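Local structure of PPR (Rhodospirillum centenum, 1MZU) at residues R65-T69 and F80-F84; C74-F80 and F97-D102; V108-R113 and I125-K129. The protein probably serves as a light-sensing histidine kinase that uses ATP to phosphorylate a protein histidine, this chain being its N-terminal photoactive yellow protein domain. One frame throughout, in Å; residues are numbered along the deposited sequence.

Interaction 1 (R65-T69 and F80-F84)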
loop_
_atom_site.group_PDB
_atom_site.type_symbol
_atom_site.label_atom_id
_atom_site.label_comp_id
_atom_site.label_asym_id
_atom_site.label_seq_id
_atom_site.Cartn_x
_atom_site.Cartn_y
_atom_site.Cartn_z
ATOM N N ARG A 65 -8.761 -6.546 5.670
ATOM C CA ARG A 65 -8.495 -7.482 4.583
ATOM C C ARG A 65 -7.029 -7.424 4.145
ATOM O O ARG A 65 -6.347 -6.426 4.384
ATOM C CB ARG A 65 -9.407 -7.172 3.390
ATOM C CG ARG A 65 -10.655 -8.047 3.244
ATOM C CD ARG A 65 -11.652 -7.908 4.395
ATOM N NE ARG A 65 -12.943 -8.526 4.074
ATOM C CZ ARG A 65 -13.229 -9.821 4.201
ATOM N NH1 ARG A 65 -12.319 -10.679 4.653
ATOM N NH2 ARG A 65 -14.436 -10.263 3.865
ATOM N N ASN A 66 -6.560 -8.498 3.512
ATOM C CA ASN A 66 -5.184 -8.593 3.027
ATOM C C ASN A 66 -4.989 -7.838 1.703
ATOM O O ASN A 66 -5.712 -8.081 0.728
ATOM C CB ASN A 66 -4.780 -10.066 2.872
ATOM C CG ASN A 66 -3.261 -10.266 2.749
ATOM O OD1 ASN A 66 -2.640 -9.911 1.742
ATOM N ND2 ASN A 66 -2.670 -10.876 3.766
ATOM N N PHE A 67 -3.998 -6.939 1.690
ATOM C CA PHE A 67 -3.651 -6.117 0.522
ATOM C C PHE A 67 -3.215 -6.943 -0.686
ATOM O O PHE A 67 -3.694 -6.710 -1.783
ATOM C CB PHE A 67 -2.538 -5.091 0.889
ATOM C CG PHE A 67 -2.190 -4.115 -0.219
ATOM C CD1 PHE A 67 -3.095 -3.112 -0.608
ATOM C CD2 PHE A 67 -0.965 -4.204 -0.890
ATOM C CE1 PHE A 67 -2.784 -2.205 -1.663
ATOM C CE2 PHE A 67 -0.630 -3.301 -1.958
ATOM C CZ PHE A 67 -1.548 -2.303 -2.338
ATOM N N PHE A 68 -2.336 -7.914 -0.466
ATOM C CA PHE A 68 -1.800 -8.729 -1.556
ATOM C C PHE A 68 -2.647 -9.888 -2.062
ATOM O O PHE A 68 -2.729 -10.111 -3.275
ATOM C CB PHE A 68 -0.382 -9.208 -1.212
ATOM C CG PHE A 68 0.548 -8.096 -0.818
ATOM C CD1 PHE A 68 1.115 -7.258 -1.798
ATOM C CD2 PHE A 68 0.817 -7.840 0.542
ATOM C CE1 PHE A 68 1.949 -6.155 -1.436
ATOM C CE2 PHE A 68 1.644 -6.740 0.928
ATOM C CZ PHE A 68 2.212 -5.895 -0.062
ATOM N N THR A 69 -3.314 -10.589 -1.148
ATOM C CA THR A 69 -4.140 -11.737 -1.535
ATOM C C THR A 69 -5.586 -11.425 -1.874
ATOM O O THR A 69 -6.173 -12.139 -2.675
ATOM C CB THR A 69 -4.133 -12.855 -0.462
ATOM O OG1 THR A 69 -4.730 -12.369 0.743
ATOM C CG2 THR A 69 -2.710 -13.326 -0.184
ATOM N N PHE A 80 6.638 -6.499 -6.548
ATOM C CA PHE A 80 5.894 -5.797 -5.500
ATOM C C PHE A 80 5.777 -6.604 -4.203
ATOM O O PHE A 80 6.346 -6.187 -3.200
ATOM C CB PHE A 80 4.504 -5.360 -6.023
ATOM C CG PHE A 80 3.903 -4.123 -5.335
ATOM C CD1 PHE A 80 3.843 -3.991 -3.923
ATOM C CD2 PHE A 80 3.294 -3.127 -6.116
ATOM C CE1 PHE A 80 3.174 -2.892 -3.301
ATOM C CE2 PHE A 80 2.618 -2.019 -5.512
ATOM C CZ PHE A 80 2.560 -1.909 -4.094
ATOM N N SER A 81 5.020 -7.711 -4.204
ATOM C CA SER A 81 4.839 -8.524 -2.987
ATOM C C SER A 81 6.098 -9.238 -2.563
ATOM O O SER A 81 6.336 -9.409 -1.369
ATOM C CB SER A 81 3.682 -9.539 -3.111
ATOM O OG SER A 81 3.967 -10.567 -4.040
ATOM N N GLY A 82 6.921 -9.607 -3.551
ATOM C CA GLY A 82 8.194 -10.271 -3.287
ATOM C C GLY A 82 9.116 -9.305 -2.557
ATOM O O GLY A 82 9.741 -9.677 -1.567
ATOM N N ARG A 83 9.123 -8.045 -3.007
ATOM C CA ARG A 83 9.920 -6.965 -2.399
ATOM C C ARG A 83 9.448 -6.695 -0.965
ATOM O O ARG A 83 10.258 -6.427 -0.077
ATOM C CB ARG A 83 9.797 -5.689 -3.225
ATOM C CG ARG A 83 11.091 -5.239 -3.852
ATOM C CD ARG A 83 10.825 -4.222 -4.914
ATOM N NE ARG A 83 12.026 -3.680 -5.530
ATOM C CZ ARG A 83 12.087 -3.267 -6.795
ATOM N NH1 ARG A 83 11.021 -3.354 -7.590
ATOM N NH2 ARG A 83 13.187 -2.682 -7.244
ATOM N N PHE A 84 8.135 -6.812 -0.751
ATOM C CA PHE A 84 7.535 -6.638 0.576
ATOM C C PHE A 84 7.966 -7.772 1.518
ATOM O O PHE A 84 8.408 -7.502 2.635
ATOM C CB PHE A 84 5.990 -6.565 0.497
ATOM C CG PHE A 84 5.306 -6.488 1.852
ATOM C CD1 PHE A 84 5.288 -5.279 2.568
ATOM C CD2 PHE A 84 4.701 -7.630 2.429
ATOM C CE1 PHE A 84 4.685 -5.195 3.841
ATOM C CE2 PHE A 84 4.087 -7.561 3.710
ATOM C CZ PHE A 84 4.085 -6.337 4.415
#
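F68 has CG anti to its carbonyl carbon, beside the backbone N (chi1 -53°), and this carries the ring across to helix 78-89, where F84, with CG anti to the backbone N (chi1 176°), lays a ring beneath it. CE2 of F68 sits over one face of the F84 ring, toward its rim, 3.5 Å from F84 CD2. The two planes are inclined by 34°, with centroids 4.9 Å apart, so the pair is neither a stack nor an edge-to-face contact. Further back along the same helix, F68 turns its edge to F80, whose CD1 lies in the F68 ring plane 3.8 Å from F68 CE1. S81 CB packs against the same F68 ring, 3.7 Å from F68 CD1, while S81 OG bonds to the I77 carbonyl. This is the hydrophobic core of a PAS fold, the layer between the helices and the antiparallel sheet: F67, F80 and F84 also touch strand side chains. F67 meets F80 more lightly, through F67 CE2 and F80 CE1 at 4.1 Å, and the F67 CD2 edge rests over a face of the F68 ring. Were F68 replaced by an alanine, the contact between the two helices would probably lose its central ring, and the rings of F80 and F84 would be freer to turn. The short helix that presents F67 and F68 is N-capped by N66: its OD1 accepts a bond from T69 N at 3.0 Å, arriving from above the carbonyl plane, and a weak one from F68 N.

Interaction 2 (C74-F80 and F97-D102); sequences CTNIPAF and FDFVFD. With HC4 (4'-hydroxycinnamic acid), chain D.
C74 and F101 meet at the chromophore of this photoactive yellow protein, a PAS domain, where the 3-10 turn, loop and helix start of 74-80 pack against the edge strand 94-102. The covalent link comes first: C74 SG is bonded to C1 of 4'-hydroxycinnamic acid at 1.8 Å, a thioester. A hydrogen bond from C74 N to the chromophore O1, at 2.9 Å, holds the thioester carbonyl, while the far phenolic end is held by Y47 and E51. SG sits between the backbone N and the carbonyl carbon of C74 (chi1 76°), and it also makes an oblique sulfur-aromatic contact with F101.

Aromatic contacts form the second group. C6' of the chromophore stands over the centre of one F101 face, so the phenol ring turns its C5'-C6' side to F101 instead of lying flat on it. F80 joins F97 and F99 in an aromatic cluster with two T-shaped pairs. F97 points its edge at one F80 face, the planes 85° apart, and T75 CB lies over the opposite face. F80 in turn directs its own edge, CD2, to the centre of the F99 face, with centroids 5.1 Å apart.

Apolar and backbone contacts fill in the rest. T75 CG2 meets F101 CE1 at 3.8 Å, while T75 OG1 bonds to the A72 carbonyl. I77 comes at F99 from the opposite direction, and its CD1 reaches the ring edge. The C74 carbonyl oxygen approaches that edge too, 3.7 Å from F99 CZ. Over one face of the F97 ring stands the A79 carbonyl oxygen, 3.5 Å from F97 CE2.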
loop_
_atom_site.group_PDB
_atom_site.type_symbol
_atom_site.label_atom_id
_atom_site.label_comp_id
_atom_site.label_asym_id
_atom_site.label_seq_id
_atom_site.Cartn_x
_atom_site.Cartn_y
_atom_site.Cartn_z
ATOM N N CYS A 74 -3.013 -7.759 -8.277
ATOM C CA CYS A 74 -2.046 -7.390 -9.330
ATOM C C CYS A 74 -0.646 -7.091 -8.788
ATOM O O CYS A 74 0.320 -7.013 -9.545
ATOM C CB CYS A 74 -2.598 -6.287 -10.237
ATOM S SG CYS A 74 -2.596 -4.597 -9.514
ATOM N N THR A 75 -0.567 -6.880 -7.474
ATOM C CA THR A 75 0.695 -6.609 -6.796
ATOM C C THR A 75 1.393 -7.907 -6.352
ATOM O O THR A 75 2.532 -7.865 -5.895
ATOM C CB THR A 75 0.487 -5.735 -5.531
ATOM O OG1 THR A 75 -0.204 -6.482 -4.519
ATOM C CG2 THR A 75 -0.290 -4.464 -5.864
ATOM N N ASN A 76 0.721 -9.051 -6.515
ATOM C CA ASN A 76 1.260 -10.350 -6.092
ATOM C C ASN A 76 2.335 -10.992 -6.992
ATOM O O ASN A 76 2.344 -12.203 -7.232
ATOM C CB ASN A 76 0.108 -11.328 -5.782
ATOM C CG ASN A 76 0.368 -12.185 -4.550
ATOM O OD1 ASN A 76 -0.074 -13.333 -4.482
ATOM N ND2 ASN A 76 1.072 -11.634 -3.573
ATOM N N ILE A 77 3.249 -10.148 -7.469
ATOM C CA ILE A 77 4.371 -10.539 -8.325
ATOM C C ILE A 77 5.684 -10.255 -7.546
ATOM O O ILE A 77 5.631 -9.607 -6.492
ATOM C CB ILE A 77 4.334 -9.751 -9.693
ATOM C CG1 ILE A 77 4.232 -8.233 -9.479
ATOM C CG2 ILE A 77 3.221 -10.291 -10.587
ATOM C CD1 ILE A 77 4.543 -7.438 -10.739
ATOM N N PRO A 78 6.858 -10.791 -7.998
ATOM C CA PRO A 78 8.102 -10.513 -7.262
ATOM C C PRO A 78 8.543 -9.046 -7.180
ATOM O O PRO A 78 9.224 -8.662 -6.231
ATOM C CB PRO A 78 9.129 -11.362 -8.001
ATOM C CG PRO A 78 8.341 -12.552 -8.362
ATOM C CD PRO A 78 7.080 -11.938 -8.908
ATOM N N ALA A 79 8.103 -8.227 -8.136
ATOM C CA ALA A 79 8.448 -6.803 -8.162
ATOM C C ALA A 79 7.758 -5.993 -7.064
ATOM O O ALA A 79 8.245 -4.933 -6.687
ATOM C CB ALA A 79 8.118 -6.203 -9.527
ATOM N N PHE A 80 6.638 -6.499 -6.548
ATOM C CA PHE A 80 5.894 -5.797 -5.500
ATOM C C PHE A 80 5.777 -6.604 -4.203
ATOM O O PHE A 80 6.346 -6.187 -3.200
ATOM C CB PHE A 80 4.504 -5.360 -6.023
ATOM C CG PHE A 80 3.903 -4.123 -5.335
ATOM C CD1 PHE A 80 3.843 -3.991 -3.923
ATOM C CD2 PHE A 80 3.294 -3.127 -6.116
ATOM C CE1 PHE A 80 3.174 -2.892 -3.301
ATOM C CE2 PHE A 80 2.618 -2.019 -5.512
ATOM C CZ PHE A 80 2.560 -1.909 -4.094
ATOM N N PHE A 97 10.082 2.054 -6.569
ATOM C CA PHE A 97 9.975 1.513 -7.934
ATOM C C PHE A 97 8.736 2.012 -8.665
ATOM O O PHE A 97 7.760 2.406 -8.033
ATOM C CB PHE A 97 9.985 -0.039 -7.927
ATOM C CG PHE A 97 8.909 -0.668 -7.058
ATOM C CD1 PHE A 97 9.097 -0.797 -5.665
ATOM C CD2 PHE A 97 7.714 -1.155 -7.628
ATOM C CE1 PHE A 97 8.114 -1.404 -4.846
ATOM C CE2 PHE A 97 6.722 -1.764 -6.825
ATOM C CZ PHE A 97 6.924 -1.891 -5.430
ATOM N N ASP A 98 8.786 1.967 -9.997
ATOM C CA ASP A 98 7.663 2.379 -10.839
ATOM C C ASP A 98 6.732 1.178 -11.029
ATOM O O ASP A 98 7.189 0.034 -11.075
ATOM C CB ASP A 98 8.150 2.920 -12.195
ATOM C CG ASP A 98 8.860 4.278 -12.077
ATOM O OD1 ASP A 98 8.763 4.933 -11.012
ATOM O OD2 ASP A 98 9.530 4.695 -13.049
ATOM N N PHE A 99 5.430 1.441 -11.094
ATOM C CA PHE A 99 4.424 0.390 -11.234
ATOM C C PHE A 99 3.193 0.908 -11.962
ATOM O O PHE A 99 2.993 2.116 -12.083
ATOM C CB PHE A 99 4.012 -0.110 -9.835
ATOM C CG PHE A 99 3.572 -1.545 -9.807
ATOM C CD1 PHE A 99 4.517 -2.571 -9.940
ATOM C CD2 PHE A 99 2.207 -1.880 -9.697
ATOM C CE1 PHE A 99 4.115 -3.920 -9.968
ATOM C CE2 PHE A 99 1.782 -3.226 -9.725
ATOM C CZ PHE A 99 2.738 -4.251 -9.861
ATOM N N VAL A 100 2.370 -0.025 -12.432
ATOM C CA VAL A 100 1.140 0.299 -13.142
ATOM C C VAL A 100 -0.002 -0.556 -12.569
ATOM O O VAL A 100 0.113 -1.783 -12.470
ATOM C CB VAL A 100 1.319 0.155 -14.707
ATOM C CG1 VAL A 100 1.587 -1.293 -15.135
ATOM C CG2 VAL A 100 0.125 0.725 -15.448
ATOM N N PHE A 101 -1.044 0.121 -12.092
ATOM C CA PHE A 101 -2.224 -0.525 -11.525
ATOM C C PHE A 101 -3.262 -0.839 -12.604
ATOM O O PHE A 101 -3.769 0.070 -13.280
ATOM C CB PHE A 101 -2.833 0.342 -10.415
ATOM C CG PHE A 101 -2.114 0.242 -9.096
ATOM C CD1 PHE A 101 -1.425 -0.936 -8.745
ATOM C CD2 PHE A 101 -2.116 1.325 -8.191
ATOM C CE1 PHE A 101 -0.739 -1.047 -7.513
ATOM C CE2 PHE A 101 -1.431 1.230 -6.945
ATOM C CZ PHE A 101 -0.737 0.030 -6.611
ATOM N N ASP A 102 -3.555 -2.135 -12.761
ATOM C CA ASP A 102 -4.506 -2.641 -13.759
ATOM C C ASP A 102 -5.952 -2.698 -13.253
ATOM O O ASP A 102 -6.462 -3.764 -12.863
ATOM C CB ASP A 102 -4.059 -4.024 -14.256
ATOM C CG ASP A 102 -4.677 -4.398 -15.591
ATOM O OD1 ASP A 102 -4.582 -3.584 -16.544
ATOM O OD2 ASP A 102 -5.248 -5.508 -15.687
HETATM C C1 HC4 D . -4.073 -4.522 -8.548
HETATM O O1 HC4 D . -4.856 -5.516 -8.392
HETATM C C2 HC4 D . -4.205 -3.261 -7.863
HETATM C C3 HC4 D . -5.259 -2.970 -7.109
HETATM C "C1'" HC4 D . -5.339 -1.883 -6.177
HETATM C "C2'" HC4 D . -6.573 -1.699 -5.405
HETATM C "C3'" HC4 D . -6.641 -0.691 -4.417
HETATM C "C4'" HC4 D . -5.486 0.093 -4.132
HETATM C "C5'" HC4 D . -4.293 -0.090 -4.877
HETATM C "C6'" HC4 D . -4.235 -1.078 -5.859
HETATM O "O4'" HC4 D . -5.510 1.035 -3.213
#

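Interaction 3 (V108-R113 and I125-K129)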
loop_
_atom_site.group_PDB
_atom_site.type_symbol
_atom_site.label_atom_id
_atom_site.label_comp_id
_atom_site.label_asym_id
_atom_site.label_seq_id
_atom_site.Cartn_x
_atom_site.Cartn_y
_atom_site.Cartn_z
ATOM N N VAL A 108 -3.292 2.853 -14.714
ATOM C CA VAL A 108 -2.848 4.046 -13.978
ATOM C C VAL A 108 -1.381 3.839 -13.549
ATOM O O VAL A 108 -1.093 2.983 -12.704
ATOM C CB VAL A 108 -3.746 4.299 -12.714
ATOM C CG1 VAL A 108 -3.357 5.597 -12.005
ATOM C CG2 VAL A 108 -5.217 4.348 -13.099
ATOM N N ARG A 109 -0.473 4.624 -14.141
ATOM C CA ARG A 109 0.966 4.565 -13.843
ATOM C C ARG A 109 1.273 5.282 -12.525
ATOM O O ARG A 109 0.858 6.424 -12.340
ATOM C CB ARG A 109 1.782 5.178 -14.996
ATOM C CG ARG A 109 3.292 4.954 -14.880
ATOM C CD ARG A 109 4.016 5.084 -16.216
ATOM N NE ARG A 109 5.470 4.952 -16.071
ATOM C CZ ARG A 109 6.136 3.802 -15.934
ATOM N NH1 ARG A 109 5.501 2.634 -15.924
ATOM N NH2 ARG A 109 7.454 3.824 -15.788
ATOM N N VAL A 110 1.964 4.588 -11.608
ATOM C CA VAL A 110 2.324 5.123 -10.280
ATOM C C VAL A 110 3.783 4.846 -9.894
ATOM O O VAL A 110 4.440 4.009 -10.494
ATOM C CB VAL A 110 1.437 4.524 -9.130
ATOM C CG1 VAL A 110 0.019 5.031 -9.202
ATOM C CG2 VAL A 110 1.432 2.988 -9.167
ATOM N N GLN A 111 4.275 5.585 -8.902
ATOM C CA GLN A 111 5.618 5.410 -8.343
ATOM C C GLN A 111 5.289 4.936 -6.920
ATOM O O GLN A 111 4.428 5.516 -6.252
ATOM C CB GLN A 111 6.406 6.727 -8.268
ATOM C CG GLN A 111 6.197 7.754 -9.395
ATOM C CD GLN A 111 6.920 7.432 -10.688
ATOM O OE1 GLN A 111 6.293 7.077 -11.696
ATOM N NE2 GLN A 111 8.247 7.596 -10.684
ATOM N N ILE A 112 5.932 3.859 -6.481
ATOM C CA ILE A 112 5.669 3.283 -5.157
ATOM C C ILE A 112 6.879 3.473 -4.253
ATOM O O ILE A 112 8.011 3.328 -4.695
ATOM C CB ILE A 112 5.344 1.742 -5.273
ATOM C CG1 ILE A 112 4.144 1.489 -6.198
ATOM C CG2 ILE A 112 5.146 1.091 -3.896
ATOM C CD1 ILE A 112 2.811 2.054 -5.738
ATOM N N ARG A 113 6.615 3.779 -2.988
ATOM C CA ARG A 113 7.639 3.946 -1.959
ATOM C C ARG A 113 7.173 3.101 -0.777
ATOM O O ARG A 113 6.108 3.357 -0.213
ATOM C CB ARG A 113 7.792 5.425 -1.555
ATOM C CG ARG A 113 8.746 5.707 -0.365
ATOM C CD ARG A 113 10.214 5.381 -0.664
ATOM N NE ARG A 113 11.025 5.410 0.557
ATOM C CZ ARG A 113 12.356 5.461 0.597
ATOM N NH1 ARG A 113 13.073 5.487 -0.520
ATOM N NH2 ARG A 113 12.975 5.512 1.768
ATOM N N ILE A 125 3.024 1.895 2.616
ATOM C CA ILE A 125 3.070 1.822 1.163
ATOM C C ILE A 125 2.535 3.183 0.682
ATOM O O ILE A 125 1.367 3.518 0.935
ATOM C CB ILE A 125 2.173 0.664 0.594
ATOM C CG1 ILE A 125 2.541 -0.684 1.234
ATOM C CG2 ILE A 125 2.309 0.604 -0.942
ATOM C CD1 ILE A 125 1.529 -1.822 1.047
ATOM N N PHE A 126 3.402 3.973 0.042
ATOM C CA PHE A 126 3.035 5.287 -0.489
ATOM C C PHE A 126 2.875 5.206 -1.987
ATOM O O PHE A 126 3.689 4.590 -2.680
ATOM C CB PHE A 126 4.061 6.358 -0.107
ATOM C CG PHE A 126 4.204 6.549 1.373
ATOM C CD1 PHE A 126 3.117 7.007 2.135
ATOM C CD2 PHE A 126 5.410 6.233 2.024
ATOM C CE1 PHE A 126 3.214 7.150 3.536
ATOM C CE2 PHE A 126 5.532 6.370 3.430
ATOM C CZ PHE A 126 4.421 6.832 4.193
ATOM N N VAL A 127 1.809 5.816 -2.492
ATOM C CA VAL A 127 1.480 5.756 -3.925
ATOM C C VAL A 127 1.392 7.162 -4.543
ATOM O O VAL A 127 0.596 7.982 -4.099
ATOM C CB VAL A 127 0.097 5.019 -4.109
ATOM C CG1 VAL A 127 -0.282 4.877 -5.561
ATOM C CG2 VAL A 127 0.105 3.640 -3.456
ATOM N N ARG A 128 2.180 7.434 -5.579
ATOM C CA ARG A 128 2.090 8.743 -6.208
ATOM C C ARG A 128 1.840 8.760 -7.705
ATOM O O ARG A 128 2.462 8.000 -8.451
ATOM C CB ARG A 128 3.236 9.686 -5.794
ATOM C CG ARG A 128 4.646 9.268 -6.136
ATOM C CD ARG A 128 5.676 10.253 -5.564
ATOM N NE ARG A 128 5.987 9.974 -4.158
ATOM C CZ ARG A 128 6.801 9.005 -3.733
ATOM N NH1 ARG A 128 7.408 8.201 -4.601
ATOM N NH2 ARG A 128 6.994 8.827 -2.433
ATOM N N LYS A 129 0.893 9.625 -8.098
ATOM C CA LYS A 129 0.424 9.893 -9.479
ATOM C C LYS A 129 -0.663 8.950 -10.028
ATOM O O LYS A 129 -1.837 9.392 -10.097
ATOM C CB LYS A 129 1.595 10.192 -10.473
ATOM C CG LYS A 129 1.798 9.272 -11.690
ATOM C CD LYS A 129 2.902 9.744 -12.623
ATOM C CE LYS A 129 2.376 9.956 -14.035
ATOM N NZ LYS A 129 1.346 11.027 -14.025
ATOM O OXT LYS A 129 -0.375 7.771 -10.312
#
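F126 N gives its hydrogen to R113 O at 2.8 Å, nearly straight at 170°, and R113 N returns a bond to F126 O. Two residues along, Q111 and R128 repeat the exchange: R128 N reaches Q111 O at 3.0 Å, and Q111 N bonds to R128 O, both in the carbonyl planes. Between them I112 and V127 face each other as a non-hydrogen-bonded pair, with I112 CD1 3.9 Å from V127 CG2. Their side chains lie side by side on the face that carries F80 and the chromophore. V110 CG1 meets V127 CG1 at 3.7 Å there, and I112 CG2 lies next to I125 CG2.

On the other face R128 leaves in the position between its backbone N and carbonyl carbon (chi1 61°), then bends at chi3. That bend lays the guanidinium along the neighbouring strand, its NH2 3.6 Å from R113 CB, while R128 CG rests on Q111 CB. The charged end of R113 points away and forms a salt bridge with D94. Running antiparallel, with axes 4.8 Å apart, the two strands make the C-terminal beta hairpin in the middle of the five-stranded antiparallel PAS sheet, between strands 34-39 and 94-102.

Overall arrangement
From the N terminus, interaction 1 comes first: the short helix 67-71 returns to helix 78-89, closing a loop that holds the chromophore-bearing C74. Interaction 2 starts inside that loop and ends beyond it, so the two cross; they share F80, and S81 N bonds to T75 O where they meet. Interaction 2 ties this loop to the edge strand 94-102. Interaction 3 follows in series, its hairpin joining 107-116 to 122-128. Strands 94-102 and 107-116 are neighbours, bonded through F99 O and V110 N, so interactions 2 and 3 reach one sheet. F80 packs on I112 and I125, which sets the helices of interaction 1 against that sheet.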